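Local structure of periplasmic binding protein (Veillonella parvula, 4N01) at residues L165-N168 against F169-I173; K285-K288 against I289-N292; A323-R326 against L327-I331. The protein probably binds a small solute in the periplasm for uptake by a membrane transporter, as periplasmic binding proteins of the two-lobed, long-helix class do. One frame throughout, in Å; residues are numbered along the deposited sequence.

Contact 1. Residues L165-N168 against F169-I173; sequences LETN and FSDMI
L165 holds its CG anti to the backbone N (chi1 -177°) and F169 holds its CG anti to the carbonyl carbon (chi1 -73°), and together these torsions lay the leucine branch over the phenyl face four residues on. The pair illustrates i to i+4 packing within one helix, 165-178, which in this two-lobed binding fold runs against the long helix 182-203. L165 CG stands 4.0 Å from the centroid of the F169 ring, 25° off the normal, a CH-pi contact; the methyl carbon CD2 of L165 comes to 3.7 Å from F169 CZ. E166 meets the same ring differently. Its chain bends at chi2 and brings the carboxylate to the ring edge, nearly perpendicular to it, with OE1 3.9 Å from F169 CD2. The other oxygen, OE2, is salt-bridged to R193 of helix 182-203, a residue that F169 also touches, so ring and charge are directed to the same neighbouring helix. On another side of the helix T167 and D171 lie alongside each other, CG2 of T167 being 4.2 Å from OD2 of D171. The buried D171 carboxylate takes backbone N-H groups from E156 and S157, one on each oxygen. N168 ND2 packs alongside M172, a selenomethionine, while N168 OD1 accepts the backbone N-H of G317. Water 1 donates to E166 OE1 and, at 2.8 Å, to E166 O, tying the carboxylate back to its own backbone.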
loop_
_atom_site.group_PDB
_atom_site.type_symbol
_atom_site.label_atom_id
_atom_site.label_comp_id
_atom_site.label_asym_id
_atom_site.label_seq_id
_atom_site.Cartn_x
_atom_site.Cartn_y
_atom_site.Cartn_z
ATOM N N LEU A 165 -3.280 8.854 4.851
ATOM C CA LEU A 165 -1.829 8.927 5.048
ATOM C C LEU A 165 -1.470 9.036 6.527
ATOM O O LEU A 165 -0.493 8.442 6.977
ATOM C CB LEU A 165 -1.222 10.098 4.275
ATOM C CG LEU A 165 0.306 10.198 4.370
ATOM C CD1 LEU A 165 0.997 8.945 3.821
ATOM C CD2 LEU A 165 0.825 11.458 3.665
ATOM N N GLU A 166 -2.272 9.783 7.288
ATOM C CA GLU A 166 -2.037 9.893 8.740
ATOM C C GLU A 166 -2.159 8.538 9.442
ATOM O O GLU A 166 -1.436 8.265 10.397
ATOM C CB GLU A 166 -2.995 10.908 9.388
ATOM C CG GLU A 166 -2.695 12.367 9.053
ATOM C CD GLU A 166 -1.343 12.836 9.592
ATOM O OE1 GLU A 166 -0.870 12.309 10.636
ATOM O OE2 GLU A 166 -0.741 13.739 8.969
ATOM N N THR A 167 -3.079 7.691 8.979
ATOM C CA THR A 167 -3.188 6.333 9.530
ATOM C C THR A 167 -1.890 5.547 9.314
ATOM O O THR A 167 -1.418 4.843 10.207
ATOM C CB THR A 167 -4.333 5.555 8.856
ATOM O OG1 THR A 167 -5.487 6.398 8.768
ATOM C CG2 THR A 167 -4.658 4.280 9.657
ATOM N N ASN A 168 -1.330 5.661 8.117
ATOM C CA ASN A 168 -0.054 5.028 7.765
ATOM C C ASN A 168 1.084 5.558 8.645
ATOM O O ASN A 168 1.953 4.791 9.081
ATOM C CB ASN A 168 0.223 5.304 6.274
ATOM C CG ASN A 168 1.248 4.349 5.641
ATOM O OD1 ASN A 168 1.170 4.060 4.438
ATOM N ND2 ASN A 168 2.221 3.893 6.422
ATOM N N PHE A 169 1.079 6.862 8.920
ATOM C CA PHE A 169 2.093 7.450 9.803
ATOM C C PHE A 169 1.968 6.859 11.207
ATOM O O PHE A 169 2.967 6.479 11.810
ATOM C CB PHE A 169 1.948 8.975 9.879
ATOM C CG PHE A 169 2.402 9.704 8.638
ATOM C CD1 PHE A 169 3.175 9.068 7.671
ATOM C CD2 PHE A 169 2.061 11.041 8.448
ATOM C CE1 PHE A 169 3.601 9.754 6.538
ATOM C CE2 PHE A 169 2.481 11.733 7.321
ATOM C CZ PHE A 169 3.257 11.090 6.362
ATOM N N SER A 170 0.737 6.783 11.707
ATOM C CA SER A 170 0.491 6.238 13.036
ATOM C C SER A 170 0.917 4.777 13.119
ATOM O O SER A 170 1.478 4.356 14.120
ATOM C CB SER A 170 -0.977 6.395 13.443
ATOM O OG SER A 170 -1.320 7.766 13.570
ATOM N N ASP A 171 0.653 4.015 12.058
ATOM C CA ASP A 171 1.055 2.602 11.989
ATOM C C ASP A 171 2.569 2.459 12.068
ATOM O O ASP A 171 3.085 1.555 12.741
ATOM C CB ASP A 171 0.590 1.943 10.689
ATOM C CG ASP A 171 -0.910 1.701 10.643
ATOM O OD1 ASP A 171 -1.559 1.573 11.716
ATOM O OD2 ASP A 171 -1.440 1.622 9.510
HETATM N N MSE A 172 3.289 3.334 11.371
HETATM C CA MSE A 172 4.747 3.292 11.423
HETATM C C MSE A 172 5.239 3.578 12.837
HETATM O O MSE A 172 6.174 2.942 13.316
HETATM C CB MSE A 172 5.365 4.272 10.425
HETATM C CG MSE A 172 5.325 3.758 8.979
HETATM SE SE MSE A 172 6.578 2.263 8.724
HETATM C CE MSE A 172 8.176 3.283 8.327
ATOM N N ILE A 173 4.598 4.536 13.504
ATOM C CA ILE A 173 4.960 4.861 14.880
ATOM C C ILE A 173 4.708 3.674 15.809
ATOM O O ILE A 173 5.557 3.324 16.639
ATOM C CB ILE A 173 4.186 6.086 15.398
ATOM C CG1 ILE A 173 4.491 7.307 14.524
ATOM C CG2 ILE A 173 4.552 6.378 16.845
ATOM C CD1 ILE A 173 5.918 7.804 14.653
HETATM O O HOH W 1 -0.629 10.304 12.187
#

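Contact 2. Residues K285-K288 against I289-N292; sequences KIEK and IKAN
Backbone bonds from I289 N to K285 O (3.0 Å) and from K290 N to I286 O (2.9 Å) keep the last turns of helix 280-290 regular, whereas the next, from A291 N to E287 O, is weak, its N-H...O angle only 131°. The segment is thus an example of a helix C-terminus unwinding into a turn, and N292 N already reaches back three residues, to I289 O at 3.1 Å. The clearest side-chain meeting is around K290, whose chain runs extended beyond CG. Its aliphatic part lies alongside I286, with K290 CE 3.8 Å from I286 CG2, so a lysine exposed to solvent covers the flank of a buried isoleucine. E287 crosses the same chain at a slant: its own chain bends at chi2 and sets OE2 3.6 Å from K290 CD. The salt bridge between E287 OE2 and K290 NZ is long, 3.8 Å, and probably contributes a loose electrostatic attraction more than a fixed geometry. I289, with its CG1 anti to the carbonyl carbon (chi1 -70°), presses that atom to 3.4 Å from K285 O. Water 2 accepts from N292 ND2 and donates weakly to K288 O, bridging the end of the helix, while N292 OD1 takes the N-H of Q294. K288 is salt-bridged to E217, and K285 NZ, salt-bridged to D281, also hydrogen-bonds the backbone oxygens of D215 and A270. I286 and I289 form the inner face of the helix, resting on strands 266-270 and 306-309, with I289 also touching Y214 of strand 209-214.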
loop_
_atom_site.group_PDB
_atom_site.type_symbol
_atom_site.label_atom_id
_atom_site.label_comp_id
_atom_site.label_asym_id
_atom_site.label_seq_id
_atom_site.Cartn_x
_atom_site.Cartn_y
_atom_site.Cartn_z
ATOM N N LYS A 285 -1.835 -1.636 -21.471
ATOM C CA LYS A 285 -3.093 -1.152 -20.907
ATOM C C LYS A 285 -3.496 0.168 -21.550
ATOM O O LYS A 285 -4.678 0.406 -21.778
ATOM C CB LYS A 285 -3.019 -1.040 -19.378
ATOM C CG LYS A 285 -2.888 -2.400 -18.717
ATOM C CD LYS A 285 -2.810 -2.322 -17.200
ATOM C CE LYS A 285 -2.765 -3.738 -16.644
ATOM N NZ LYS A 285 -2.437 -3.743 -15.191
ATOM N N ILE A 286 -2.520 1.018 -21.860
ATOM C CA ILE A 286 -2.818 2.235 -22.616
ATOM C C ILE A 286 -3.443 1.884 -23.966
ATOM O O ILE A 286 -4.438 2.495 -24.392
ATOM C CB ILE A 286 -1.545 3.071 -22.874
ATOM C CG1 ILE A 286 -1.068 3.733 -21.574
ATOM C CG2 ILE A 286 -1.804 4.139 -23.935
ATOM C CD1 ILE A 286 0.235 4.494 -21.744
ATOM N N GLU A 287 -2.855 0.906 -24.651
ATOM C CA GLU A 287 -3.346 0.532 -25.974
ATOM C C GLU A 287 -4.740 -0.097 -25.893
ATOM O O GLU A 287 -5.544 0.051 -26.816
ATOM C CB GLU A 287 -2.354 -0.387 -26.695
ATOM C CG GLU A 287 -1.055 0.326 -27.095
ATOM C CD GLU A 287 -1.296 1.610 -27.890
ATOM O OE1 GLU A 287 -1.958 1.547 -28.957
ATOM O OE2 GLU A 287 -0.827 2.689 -27.450
ATOM N N LYS A 288 -5.020 -0.777 -24.781
ATOM C CA LYS A 288 -6.320 -1.414 -24.560
ATOM C C LYS A 288 -7.386 -0.334 -24.384
ATOM O O LYS A 288 -8.516 -0.471 -24.867
ATOM C CB LYS A 288 -6.266 -2.309 -23.314
ATOM C CG LYS A 288 -7.494 -3.185 -23.080
ATOM C CD LYS A 288 -7.567 -4.323 -24.096
ATOM C CE LYS A 288 -8.851 -5.140 -23.947
ATOM N NZ LYS A 288 -9.034 -5.622 -22.553
ATOM N N ILE A 289 -7.011 0.749 -23.706
ATOM C CA ILE A 289 -7.932 1.854 -23.466
ATOM C C ILE A 289 -8.169 2.629 -24.767
ATOM O O ILE A 289 -9.316 2.927 -25.132
ATOM C CB ILE A 289 -7.416 2.772 -22.334
ATOM C CG1 ILE A 289 -7.507 2.045 -20.984
ATOM C CG2 ILE A 289 -8.193 4.087 -22.283
ATOM C CD1 ILE A 289 -6.799 2.789 -19.848
ATOM N N LYS A 290 -7.091 2.924 -25.487
ATOM C CA LYS A 290 -7.184 3.650 -26.750
ATOM C C LYS A 290 -8.019 2.912 -27.780
ATOM O O LYS A 290 -8.642 3.539 -28.629
ATOM C CB LYS A 290 -5.796 3.880 -27.345
ATOM C CG LYS A 290 -4.925 4.890 -26.616
ATOM C CD LYS A 290 -3.582 4.960 -27.339
ATOM C CE LYS A 290 -2.766 6.176 -26.966
ATOM N NZ LYS A 290 -1.644 6.340 -27.939
ATOM N N ALA A 291 -8.023 1.585 -27.713
ATOM C CA ALA A 291 -8.685 0.773 -28.734
ATOM C C ALA A 291 -10.174 0.585 -28.452
ATOM O O ALA A 291 -10.898 0.003 -29.264
ATOM C CB ALA A 291 -8.003 -0.579 -28.855
ATOM N N ASN A 292 -10.625 1.095 -27.308
ATOM C CA ASN A 292 -12.023 0.974 -26.895
ATOM C C ASN A 292 -12.823 2.186 -27.385
ATOM O O ASN A 292 -12.664 3.297 -26.867
ATOM C CB ASN A 292 -12.092 0.863 -25.375
ATOM C CG ASN A 292 -13.482 0.499 -24.864
ATOM O OD1 ASN A 292 -14.496 0.762 -25.512
ATOM N ND2 ASN A 292 -13.526 -0.106 -23.686
HETATM O O HOH W 2 -10.925 -1.024 -22.608
#

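Contact 3. Residues A323-R326 against L327-I331; sequences ALKR and LAEEI
This is a pair of i to i+4 contacts between charged side chains, K325 with E329 and R326 with E330, on helix 320-332, close to the C-terminus of the modelled chain and on the outside of the sheet that contains strand 306-309. The example shows how one amphipathic helix divides its labour. Inward, L327 packs on I307 and V309 of that strand, and L324 on I232 of helix 228-234, while A328 meets I199 and L203 of helix 182-203. The backbone is helical throughout, with L327 N 2.9 Å from A323 O and E330 N 3.0 Å from R326 O; E329 N divides itself between K325 O and, weakly, R326 O. K325 and E329 run alongside each other in the same direction, but their salt bridge is long, with K325 NZ 3.7 Å from E329 OE2; that oxygen also accepts the backbone N-H of V336. R326 has CG anti to the backbone N (chi1 -171°), and its chain then bends at chi3, which carries the guanidinium alongside E330. The acid does not pair with it directly: R326 NE and E330 OE2 are 4.1 Å apart. Instead water 3 lies at the guanidinium edge, in its plane, accepting from R326 NE at 2.7 Å and donating to E330 OE1 at 2.7 Å. The other nitrogens bind elsewhere, NH1 in a salt bridge to E313 and NH2 to R308 O. A leucine in place of R326 is likely to leave E313 without its cationic mate and R308 O without this donor, and to remove the NE donor that holds water 3 against E330. The chemistry implies that R326 is fixed mainly by E313 and R308, with E330 attracted at one remove through water.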
loop_
_atom_site.group_PDB
_atom_site.type_symbol
_atom_site.label_atom_id
_atom_site.label_comp_id
_atom_site.label_asym_id
_atom_site.label_seq_id
_atom_site.Cartn_x
_atom_site.Cartn_y
_atom_site.Cartn_z
ATOM N N ALA A 323 6.024 8.838 -3.986
ATOM C CA ALA A 323 5.204 8.670 -5.181
ATOM C C ALA A 323 4.329 9.903 -5.431
ATOM O O ALA A 323 4.148 10.332 -6.578
ATOM C CB ALA A 323 4.343 7.435 -5.048
ATOM N N LEU A 324 3.788 10.476 -4.361
ATOM C CA LEU A 324 2.962 11.675 -4.487
ATOM C C LEU A 324 3.743 12.849 -5.069
ATOM O O LEU A 324 3.187 13.684 -5.783
ATOM C CB LEU A 324 2.381 12.061 -3.132
ATOM C CG LEU A 324 1.216 11.223 -2.587
ATOM C CD1 LEU A 324 0.817 11.754 -1.206
ATOM C CD2 LEU A 324 0.029 11.258 -3.519
ATOM N N LYS A 325 5.032 12.915 -4.766
ATOM C CA LYS A 325 5.896 13.943 -5.341
ATOM C C LYS A 325 5.906 13.830 -6.869
ATOM O O LYS A 325 5.679 14.815 -7.586
ATOM C CB LYS A 325 7.310 13.803 -4.789
ATOM C CG LYS A 325 8.250 14.929 -5.149
ATOM C CD LYS A 325 9.565 14.788 -4.366
ATOM C CE LYS A 325 10.504 15.956 -4.607
ATOM N NZ LYS A 325 10.977 16.031 -6.014
ATOM N N ARG A 326 6.157 12.622 -7.363
ATOM C CA ARG A 326 6.202 12.374 -8.806
ATOM C C ARG A 326 4.846 12.618 -9.457
ATOM O O ARG A 326 4.766 13.222 -10.533
ATOM C CB ARG A 326 6.665 10.942 -9.085
ATOM C CG ARG A 326 6.951 10.649 -10.550
ATOM C CD ARG A 326 7.389 9.191 -10.750
ATOM N NE ARG A 326 6.247 8.282 -10.852
ATOM C CZ ARG A 326 5.930 7.356 -9.950
ATOM N NH1 ARG A 326 6.679 7.192 -8.861
ATOM N NH2 ARG A 326 4.867 6.580 -10.152
ATOM N N LEU A 327 3.782 12.153 -8.806
ATOM C CA LEU A 327 2.442 12.265 -9.361
ATOM C C LEU A 327 2.033 13.728 -9.427
ATOM O O LEU A 327 1.425 14.152 -10.405
ATOM C CB LEU A 327 1.431 11.472 -8.521
ATOM C CG LEU A 327 1.534 9.943 -8.596
ATOM C CD1 LEU A 327 0.627 9.267 -7.575
ATOM C CD2 LEU A 327 1.161 9.484 -9.963
ATOM N N ALA A 328 2.404 14.501 -8.403
ATOM C CA ALA A 328 2.101 15.927 -8.383
ATOM C C ALA A 328 2.777 16.634 -9.549
ATOM O O ALA A 328 2.225 17.572 -10.137
ATOM C CB ALA A 328 2.541 16.550 -7.059
ATOM N N GLU A 329 3.975 16.187 -9.897
ATOM C CA GLU A 329 4.709 16.848 -10.961
ATOM C C GLU A 329 4.057 16.502 -12.289
ATOM O O GLU A 329 3.867 17.368 -13.148
ATOM C CB GLU A 329 6.189 16.445 -10.935
ATOM C CG GLU A 329 6.917 16.953 -9.695
ATOM C CD GLU A 329 8.402 16.656 -9.710
ATOM O OE1 GLU A 329 8.829 15.760 -10.473
ATOM O OE2 GLU A 329 9.144 17.325 -8.955
ATOM N N GLU A 330 3.677 15.242 -12.437
ATOM C CA GLU A 330 3.088 14.779 -13.687
ATOM C C GLU A 330 1.675 15.313 -13.931
ATOM O O GLU A 330 1.324 15.635 -15.066
ATOM C CB GLU A 330 3.143 13.245 -13.762
ATOM C CG GLU A 330 4.560 12.714 -14.052
ATOM C CD GLU A 330 4.700 11.206 -13.895
ATOM O OE1 GLU A 330 3.727 10.556 -13.461
ATOM O OE2 GLU A 330 5.793 10.670 -14.192
ATOM N N ILE A 331 0.875 15.425 -12.875
ATOM C CA ILE A 331 -0.523 15.866 -13.008
ATOM C C ILE A 331 -0.639 17.383 -13.122
ATOM O O ILE A 331 -1.422 17.906 -13.919
ATOM C CB ILE A 331 -1.365 15.357 -11.818
ATOM C CG1 ILE A 331 -1.497 13.836 -11.908
ATOM C CG2 ILE A 331 -2.758 15.994 -11.786
ATOM C CD1 ILE A 331 -2.063 13.188 -10.663
HETATM O O HOH W 3 4.482 8.070 -12.914
#

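The three contacts come in series along the chain, contacts 1 and 3 each within a single helix, contact 2 at the C-terminal end of one, and together they sample both lobes. Contact 1, on helix 165-178, touches helix 71-79 of the first lobe and, through L165 and N168, the start of helix 320-332, which carries contact 3. Their centres are 21 Å apart but their nearest atoms only about 5 Å, and both helices pack against the long helix 182-203 that joins the lobes. Contact 2, on helix 280-290, is 36 Å from contact 1 and 23 Å from contact 3, centre to centre; it shares with contact 3 the sheet containing strand 306-309. Contacts 1 and 3 thus line the interlobe spine.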